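Orotidine 5'-phosphate decarboxylase (Lactobacillus acidophilus, PDB 3TFX) probably catalyses the decarboxylation of orotidine 5'-monophosphate to uridine 5'-monophosphate, the last step of de novo UMP biosynthesis, as a homodimer. Local coordinates at residues His66-Val72 and Gln96-Ala101; Ala76-Lys81 and Gly104-Pro110; Ala120-Leu124 and Gln145-Ala150. All coordinates share one frame; numbering follows the deposited sequence.

How the contacts relate
Contacts 1 and 2 lie along the same pair of neighbouring helices, 69-80 and 95-108. Contact 1 joins them near their starts and contact 2 near their ends. The two meet where Ala-76 CB packs 3.3 Å from Ala-101 O. Contact 3 is separate: it sets the loop just after strand 117-121 against helix 142-155, and its centre is about 16 Å from that of contact 1. Contacts 1 and 3 are buried, while contact 2 is partly exposed. No hydrogen bond crosses contacts 1 or 2: a selenomethionine fills contact 1, and glycines and alanines let the backbones close in contact 2. Contact 3 has hydrogen bonds across it, one from a glutamine and a weak one from a threonine.

Contact 1 (His66-Val72 and Gln96-Ala101); sequences HDIPNTV and QMIKSA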
loop_
_atom_site.group_PDB
_atom_site.type_symbol
_atom_site.label_atom_id
_atom_site.label_comp_id
_atom_site.label_asym_id
_atom_site.label_seq_id
_atom_site.Cartn_x
_atom_site.Cartn_y
_atom_site.Cartn_z
ATOM N N HIS A 66 3.177 2.640 -0.395
ATOM C CA HIS A 66 4.501 2.488 -1.005
ATOM C C HIS A 66 4.463 2.867 -2.507
ATOM O O HIS A 66 4.163 2.032 -3.389
ATOM C CB HIS A 66 5.005 1.062 -0.788
ATOM C CG HIS A 66 6.434 0.847 -1.174
ATOM N ND1 HIS A 66 7.016 -0.399 -1.180
ATOM C CD2 HIS A 66 7.389 1.708 -1.597
ATOM C CE1 HIS A 66 8.278 -0.295 -1.554
ATOM N NE2 HIS A 66 8.528 0.975 -1.815
ATOM N N ASP A 67 4.775 4.132 -2.774
ATOM C CA ASP A 67 4.673 4.724 -4.102
ATOM C C ASP A 67 5.625 5.936 -4.116
ATOM O O ASP A 67 6.334 6.168 -3.133
ATOM C CB ASP A 67 3.210 5.122 -4.380
ATOM C CG ASP A 67 2.872 5.154 -5.874
ATOM O OD1 ASP A 67 3.701 5.631 -6.662
ATOM O OD2 ASP A 67 1.770 4.719 -6.263
ATOM N N ILE A 68 5.656 6.692 -5.212
ATOM C CA ILE A 68 6.549 7.861 -5.335
ATOM C C ILE A 68 6.103 8.980 -4.369
ATOM O O ILE A 68 4.937 9.032 -4.014
ATOM C CB ILE A 68 6.674 8.362 -6.819
ATOM C CG1 ILE A 68 5.364 8.989 -7.316
ATOM C CG2 ILE A 68 7.091 7.206 -7.742
ATOM C CD1 ILE A 68 5.488 9.670 -8.680
ATOM N N PRO A 69 7.038 9.851 -3.919
ATOM C CA PRO A 69 6.695 10.843 -2.898
ATOM C C PRO A 69 5.426 11.661 -3.180
ATOM O O PRO A 69 4.599 11.809 -2.275
ATOM C CB PRO A 69 7.937 11.747 -2.853
ATOM C CG PRO A 69 9.060 10.826 -3.191
ATOM C CD PRO A 69 8.483 9.865 -4.221
ATOM N N ASN A 70 5.252 12.170 -4.404
ATOM C CA ASN A 70 4.067 13.002 -4.695
ATOM C C ASN A 70 2.739 12.250 -4.542
ATOM O O ASN A 70 1.763 12.801 -4.053
ATOM C CB ASN A 70 4.143 13.666 -6.080
ATOM C CG ASN A 70 2.913 14.553 -6.379
ATOM O OD1 ASN A 70 2.078 14.220 -7.245
ATOM N ND2 ASN A 70 2.785 15.674 -5.643
ATOM N N THR A 71 2.714 10.982 -4.942
ATOM C CA THR A 71 1.490 10.183 -4.870
ATOM C C THR A 71 1.169 9.855 -3.404
ATOM O O THR A 71 0.008 9.893 -2.986
ATOM C CB THR A 71 1.602 8.918 -5.735
ATOM O OG1 THR A 71 1.909 9.291 -7.082
ATOM C CG2 THR A 71 0.309 8.122 -5.745
ATOM N N VAL A 72 2.206 9.571 -2.625
ATOM C CA VAL A 72 2.031 9.255 -1.204
ATOM C C VAL A 72 1.600 10.504 -0.446
ATOM O O VAL A 72 0.765 10.431 0.460
ATOM C CB VAL A 72 3.301 8.604 -0.593
ATOM C CG1 VAL A 72 3.106 8.292 0.904
ATOM C CG2 VAL A 72 3.639 7.323 -1.367
ATOM N N GLN A 96 12.546 10.533 1.118
ATOM C CA GLN A 96 11.672 11.596 0.625
ATOM C C GLN A 96 10.191 11.208 0.680
ATOM O O GLN A 96 9.326 12.043 0.983
ATOM C CB GLN A 96 12.065 12.054 -0.790
ATOM C CG GLN A 96 11.169 13.199 -1.304
ATOM C CD GLN A 96 11.245 14.455 -0.432
ATOM O OE1 GLN A 96 12.340 14.953 -0.143
ATOM N NE2 GLN A 96 10.080 14.972 -0.008
HETATM N N MSE A 97 9.912 9.941 0.395
HETATM C CA MSE A 97 8.543 9.439 0.433
HETATM C C MSE A 97 7.962 9.528 1.848
HETATM O O MSE A 97 6.789 9.869 2.039
HETATM C CB MSE A 97 8.495 8.000 -0.078
HETATM C CG MSE A 97 7.103 7.550 -0.444
HETATM SE SE MSE A 97 6.838 5.656 -0.053
HETATM C CE MSE A 97 6.934 5.740 1.902
ATOM N N ILE A 98 8.794 9.238 2.844
ATOM C CA ILE A 98 8.351 9.314 4.234
ATOM C C ILE A 98 8.041 10.777 4.597
ATOM O O ILE A 98 6.986 11.062 5.177
ATOM C CB ILE A 98 9.368 8.674 5.211
ATOM C CG1 ILE A 98 9.511 7.177 4.940
ATOM C CG2 ILE A 98 8.973 8.937 6.683
ATOM C CD1 ILE A 98 10.707 6.513 5.679
ATOM N N LYS A 99 8.950 11.695 4.241
ATOM C CA LYS A 99 8.732 13.129 4.481
ATOM C C LYS A 99 7.453 13.627 3.810
ATOM O O LYS A 99 6.693 14.392 4.412
ATOM C CB LYS A 99 9.915 13.986 3.993
ATOM C CG LYS A 99 11.234 13.735 4.715
ATOM C CD LYS A 99 12.395 14.431 3.984
ATOM C CE LYS A 99 13.740 14.110 4.612
ATOM N NZ LYS A 99 14.833 14.867 3.893
ATOM N N SER A 100 7.220 13.194 2.567
ATOM C CA SER A 100 6.020 13.613 1.823
ATOM C C SER A 100 4.754 13.062 2.471
ATOM O O SER A 100 3.741 13.738 2.551
ATOM C CB SER A 100 6.123 13.194 0.347
ATOM O OG SER A 100 7.125 13.944 -0.331
ATOM N N ALA A 101 4.834 11.835 2.967
ATOM C CA ALA A 101 3.715 11.202 3.659
ATOM C C ALA A 101 3.288 12.039 4.865
ATOM O O ALA A 101 2.102 12.325 5.046
ATOM C CB ALA A 101 4.082 9.786 4.072
#
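Asp-67, whose carbonyl oxygen faces Met-97, also makes the shortest polar bond within the two segments. Asp-67 OD1 accepts the backbone N-H of Ile-68 at 2.7 Å through the anti lone pair. Asp-67 OD2 forms a salt bridge with Lys-64 of the second subunit, the predicted proton donor. This fits the DxKxxDIP signature of the family, in which the second aspartate serves the partner's active site.

Met-97, a selenomethionine, reaches in from helix 95-108. With CG anti to the backbone N (chi1 -163°), its chain runs to the Asp-67 peptide. There Met-97 CG lies 3.1 Å, and Met-97 SE 3.2 Å, from Asp-67 O, a tight fit. Val-72 crosses this chain at about a right angle, with Val-72 CG2 3.6 Å from Met-97 CG. The other methyl, Val-72 CG1, meets Ala-101 CB at 3.6 Å.

Ser-100 CB sits 3.3 Å from Pro-69 O, and the proline ring crosses the Gln-96 side chain. Gln-96 NE2 donates to Ser-100 OG at 3.1 Å, with the acceptor in its amide plane. On the barrel side, Met-97 and Ala-101 rest on Val-89 of strand 86-90, and Ala-101 also touches Leu-118 of strand 117-121.

Contact 2 (Ala76-Lys81 and Gly104-Pro110); sequences AKALAK and GLIAGTP
Lys-77 lays the root of its side chain against the backbone of helix 95-108. Lys-77 CB lies 3.4 Å from Gly-104 O. With CG anti to the backbone N (chi1 -166°), Lys-77 CG comes to 3.6 Å from Gly-108 N. Beyond CG the chain is extended and leads its amine away from the interface. The backbones also touch: Lys-77 CA makes a CA-H...O contact with Gly-104 O at 3.1 Å. Gly-104 and Gly-108 have no side chains, which lets the backbones come this close.

The short helix segments approach to 6.9 Å between axes and cross at -39°. In this TIM barrel helix 69-80 follows strand 58-65 and helix 95-108 follows strand 86-90. Leu-79 and Leu-105 both reach Thr-87 of strand 86-90 on the barrel side.

Leu-105 has its first torsion off a staggered value (chi1 -99°). Leu-105 CD1 lies across the interface, 3.5 Å from Ala-76 CB. Ala-80 points its methyl at the other helix end, and Ala-80 CB lies 3.3 Å from Leu-105 O. Leu-105 O also accepts the hydroxyl of Thr-109, with Thr-109 OG1 at 2.6 Å and tilted out of the carbonyl plane. Weak backbone bonds from Gly-108 and Thr-109 reach the same oxygen. A valine in place of Thr-109 would probably take away the hydroxyl partner at Leu-105 O and leave that oxygen with the weak backbone bonds from this helix end. Just past it, Pro-110 CD lies 3.7 Å from Ala-80 O. Lys-81 turns outward, its CG touching Gly-108 O in passing, and Lys-81 NZ hydrogen-bonds to Asn-43 OD1 of the second subunit.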
loop_
_atom_site.group_PDB
_atom_site.type_symbol
_atom_site.label_atom_id
_atom_site.label_comp_id
_atom_site.label_asym_id
_atom_site.label_seq_id
_atom_site.Cartn_x
_atom_site.Cartn_y
_atom_site.Cartn_z
ATOM N N ALA A 76 -1.739 10.091 1.567
ATOM C CA ALA A 76 -1.702 10.370 3.006
ATOM C C ALA A 76 -2.658 11.505 3.371
ATOM O O ALA A 76 -3.374 11.418 4.376
ATOM C CB ALA A 76 -0.284 10.694 3.456
ATOM N N LYS A 77 -2.687 12.543 2.535
ATOM C CA LYS A 77 -3.619 13.660 2.710
ATOM C C LYS A 77 -5.072 13.195 2.702
ATOM O O LYS A 77 -5.875 13.598 3.549
ATOM C CB LYS A 77 -3.409 14.688 1.613
ATOM C CG LYS A 77 -4.073 16.019 1.861
ATOM C CD LYS A 77 -3.965 16.861 0.599
ATOM C CE LYS A 77 -4.878 18.056 0.656
ATOM N NZ LYS A 77 -4.854 18.763 -0.666
ATOM N N ALA A 78 -5.393 12.345 1.728
ATOM C CA ALA A 78 -6.711 11.737 1.633
ATOM C C ALA A 78 -7.072 10.977 2.917
ATOM O O ALA A 78 -8.198 11.076 3.398
ATOM C CB ALA A 78 -6.771 10.805 0.425
ATOM N N LEU A 79 -6.118 10.233 3.471
ATOM C CA LEU A 79 -6.373 9.470 4.709
ATOM C C LEU A 79 -6.569 10.336 5.958
ATOM O O LEU A 79 -7.373 9.978 6.819
ATOM C CB LEU A 79 -5.306 8.393 4.962
ATOM C CG LEU A 79 -5.113 7.364 3.840
ATOM C CD1 LEU A 79 -4.140 6.260 4.234
ATOM C CD2 LEU A 79 -6.459 6.773 3.400
ATOM N N ALA A 80 -5.852 11.458 6.054
ATOM C CA ALA A 80 -5.991 12.354 7.211
ATOM C C ALA A 80 -7.369 13.031 7.264
ATOM O O ALA A 80 -7.839 13.407 8.338
ATOM C CB ALA A 80 -4.852 13.384 7.264
ATOM N N LYS A 81 -8.026 13.153 6.109
ATOM C CA LYS A 81 -9.385 13.709 6.041
ATOM C C LYS A 81 -10.392 12.797 6.739
ATOM O O LYS A 81 -11.445 13.249 7.164
ATOM C CB LYS A 81 -9.821 13.918 4.591
ATOM C CG LYS A 81 -9.046 14.965 3.804
ATOM C CD LYS A 81 -9.578 15.010 2.368
ATOM C CE LYS A 81 -8.648 15.778 1.430
ATOM N NZ LYS A 81 -8.968 15.513 -0.016
ATOM N N GLY A 104 1.762 15.325 3.717
ATOM C CA GLY A 104 0.398 14.997 3.292
ATOM C C GLY A 104 -0.551 14.836 4.468
ATOM O O GLY A 104 -1.672 15.357 4.446
ATOM N N LEU A 105 -0.118 14.096 5.490
ATOM C CA LEU A 105 -0.893 13.941 6.732
ATOM C C LEU A 105 -1.249 15.305 7.345
ATOM O O LEU A 105 -2.402 15.564 7.688
ATOM C CB LEU A 105 -0.112 13.073 7.744
ATOM C CG LEU A 105 -0.382 11.563 7.955
ATOM C CD1 LEU A 105 -1.155 10.864 6.845
ATOM C CD2 LEU A 105 0.879 10.759 8.338
ATOM N N ILE A 106 -0.251 16.177 7.460
ATOM C CA ILE A 106 -0.440 17.551 7.968
ATOM C C ILE A 106 -1.460 18.354 7.139
ATOM O O ILE A 106 -2.365 18.986 7.695
ATOM C CB ILE A 106 0.924 18.302 8.073
ATOM C CG1 ILE A 106 1.830 17.601 9.107
ATOM C CG2 ILE A 106 0.719 19.784 8.423
ATOM C CD1 ILE A 106 3.233 18.178 9.249
ATOM N N ALA A 107 -1.336 18.292 5.817
ATOM C CA ALA A 107 -2.224 19.019 4.898
ATOM C C ALA A 107 -3.671 18.534 4.954
ATOM O O ALA A 107 -4.603 19.319 4.773
ATOM C CB ALA A 107 -1.687 18.920 3.467
ATOM N N GLY A 108 -3.867 17.247 5.214
ATOM C CA GLY A 108 -5.203 16.666 5.213
ATOM C C GLY A 108 -5.928 16.673 6.545
ATOM O O GLY A 108 -7.109 16.347 6.605
ATOM N N THR A 109 -5.233 17.042 7.617
ATOM C CA THR A 109 -5.856 17.071 8.943
ATOM C C THR A 109 -6.772 18.290 9.105
ATOM O O THR A 109 -6.317 19.426 8.928
ATOM C CB THR A 109 -4.791 17.089 10.062
ATOM O OG1 THR A 109 -3.850 16.042 9.829
ATOM C CG2 THR A 109 -5.437 16.876 11.443
ATOM N N PRO A 110 -8.056 18.058 9.453
ATOM C CA PRO A 110 -8.979 19.158 9.757
ATOM C C PRO A 110 -8.474 19.976 10.938
ATOM O O PRO A 110 -7.881 19.415 11.865
ATOM C CB PRO A 110 -10.278 18.437 10.124
ATOM C CG PRO A 110 -10.182 17.130 9.448
ATOM C CD PRO A 110 -8.732 16.755 9.551
#

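Contact 3 (Ala120-Leu124 and Gln145-Ala150); sequences AVTEL and QVLSLA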
loop_
_atom_site.group_PDB
_atom_site.type_symbol
_atom_site.label_atom_id
_atom_site.label_comp_id
_atom_site.label_asym_id
_atom_site.label_seq_id
_atom_site.Cartn_x
_atom_site.Cartn_y
_atom_site.Cartn_z
ATOM N N ALA A 120 6.381 3.795 10.238
ATOM C CA ALA A 120 7.119 3.141 9.160
ATOM C C ALA A 120 7.146 1.647 9.354
ATOM O O ALA A 120 7.411 1.142 10.455
ATOM C CB ALA A 120 8.541 3.674 9.054
ATOM N N VAL A 121 6.825 0.944 8.282
ATOM C CA VAL A 121 7.079 -0.467 8.203
ATOM C C VAL A 121 8.499 -0.618 7.730
ATOM O O VAL A 121 8.998 0.154 6.897
ATOM C CB VAL A 121 6.098 -1.180 7.250
ATOM C CG1 VAL A 121 6.614 -2.580 6.846
ATOM C CG2 VAL A 121 4.718 -1.259 7.911
ATOM N N THR A 122 9.144 -1.631 8.271
ATOM C CA THR A 122 10.548 -1.822 8.096
ATOM C C THR A 122 10.688 -3.031 7.139
ATOM O O THR A 122 10.574 -2.868 5.897
ATOM C CB THR A 122 11.155 -1.907 9.535
ATOM O OG1 THR A 122 12.064 -0.824 9.773
ATOM C CG2 THR A 122 11.703 -3.242 9.925
ATOM N N GLU A 123 10.902 -4.222 7.689
ATOM C CA GLU A 123 10.807 -5.444 6.913
ATOM C C GLU A 123 9.599 -6.191 7.421
ATOM O O GLU A 123 9.448 -6.372 8.623
ATOM C CB GLU A 123 12.075 -6.299 7.048
ATOM C CG GLU A 123 13.333 -5.695 6.398
ATOM C CD GLU A 123 13.263 -5.647 4.873
ATOM O OE1 GLU A 123 12.422 -6.349 4.259
ATOM O OE2 GLU A 123 14.061 -4.908 4.276
ATOM N N LEU A 124 8.723 -6.601 6.517
ATOM C CA LEU A 124 7.535 -7.353 6.905
ATOM C C LEU A 124 7.933 -8.687 7.544
ATOM O O LEU A 124 8.978 -9.253 7.201
ATOM C CB LEU A 124 6.635 -7.595 5.689
ATOM C CG LEU A 124 5.958 -6.376 5.035
ATOM C CD1 LEU A 124 5.507 -6.725 3.621
ATOM C CD2 LEU A 124 4.778 -5.884 5.864
ATOM N N GLN A 145 19.461 -4.152 8.859
ATOM C CA GLN A 145 18.561 -3.553 7.870
ATOM C C GLN A 145 17.364 -2.893 8.560
ATOM O O GLN A 145 16.966 -1.779 8.214
ATOM C CB GLN A 145 18.101 -4.605 6.845
ATOM C CG GLN A 145 16.951 -4.164 5.923
ATOM C CD GLN A 145 17.386 -3.196 4.816
ATOM O OE1 GLN A 145 18.551 -2.762 4.747
ATOM N NE2 GLN A 145 16.447 -2.860 3.939
ATOM N N VAL A 146 16.824 -3.585 9.555
ATOM C CA VAL A 146 15.712 -3.088 10.348
ATOM C C VAL A 146 16.067 -1.788 11.068
ATOM O O VAL A 146 15.313 -0.811 10.987
ATOM C CB VAL A 146 15.173 -4.158 11.327
ATOM C CG1 VAL A 146 14.249 -3.530 12.383
ATOM C CG2 VAL A 146 14.424 -5.232 10.549
ATOM N N LEU A 147 17.209 -1.770 11.755
ATOM C CA LEU A 147 17.659 -0.577 12.472
ATOM C C LEU A 147 17.913 0.600 11.507
ATOM O O LEU A 147 17.512 1.736 11.772
ATOM C CB LEU A 147 18.896 -0.899 13.315
ATOM C CG LEU A 147 19.670 0.276 13.942
ATOM C CD1 LEU A 147 18.788 0.998 14.926
ATOM C CD2 LEU A 147 21.001 -0.179 14.609
ATOM N N SER A 148 18.542 0.313 10.376
ATOM C CA SER A 148 18.819 1.322 9.340
ATOM C C SER A 148 17.533 1.968 8.775
ATOM O O SER A 148 17.444 3.190 8.642
ATOM C CB SER A 148 19.633 0.680 8.214
ATOM O OG SER A 148 19.879 1.593 7.171
ATOM N N LEU A 149 16.548 1.138 8.450
ATOM C CA LEU A 149 15.237 1.623 7.998
ATOM C C LEU A 149 14.538 2.440 9.094
ATOM O O LEU A 149 13.981 3.494 8.825
ATOM C CB LEU A 149 14.360 0.437 7.593
ATOM C CG LEU A 149 14.206 0.028 6.119
ATOM C CD1 LEU A 149 15.194 0.647 5.143
ATOM C CD2 LEU A 149 14.129 -1.464 5.970
ATOM N N ALA A 150 14.596 1.956 10.334
ATOM C CA ALA A 150 13.972 2.656 11.449
ATOM C C ALA A 150 14.607 4.037 11.701
ATOM O O ALA A 150 13.892 5.034 11.809
ATOM C CB ALA A 150 13.990 1.798 12.703
#
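Gln-145 bends at chi2 (76°) and brings its amide to the carboxylate of Glu-123. Gln-145 NE2 donates to Glu-123 OE2 at 3.2 Å and 153°, nearly in its own amide plane. The two flat groups are turned 39° apart. Glu-123 OE2 also takes a hydrogen bond from Gln-136, so two amides grip one oxygen, which would probably favour a charged carboxylate.

Val-146 comes next and straddles the methyl of Thr-122. Val-146 CG2 stands 3.4 Å from Thr-122 CG2, tighter than usual for carbons, and Val-146 CG1 3.6 Å from the same atom. The carbonyl of Val-146 accepts the backbone N-H of Ala-150 and, weakly, Thr-122 OG1 at 3.5 Å from Val-146 O.

This is the beta-alpha-beta crossover of a TIM barrel: strand 117-121 ends just before Thr-122, and helix 142-155 lies outside it on the way to strand 160-162. The strand's C-terminal end is the active-site end of such barrels, and Thr-125, a predicted substrate ligand, follows closely.

Leu-149 points toward the loop after strand 117-121. Leu-149 CB packs 3.4 Å from Thr-122 OG1, and Leu-149 CD2 lies 3.8 Å from both Thr-122 O and Glu-123 OE2. Ala-150 CB is 4.4 Å from Thr-122 OG1 and also touches Val-161 of strand 160-162.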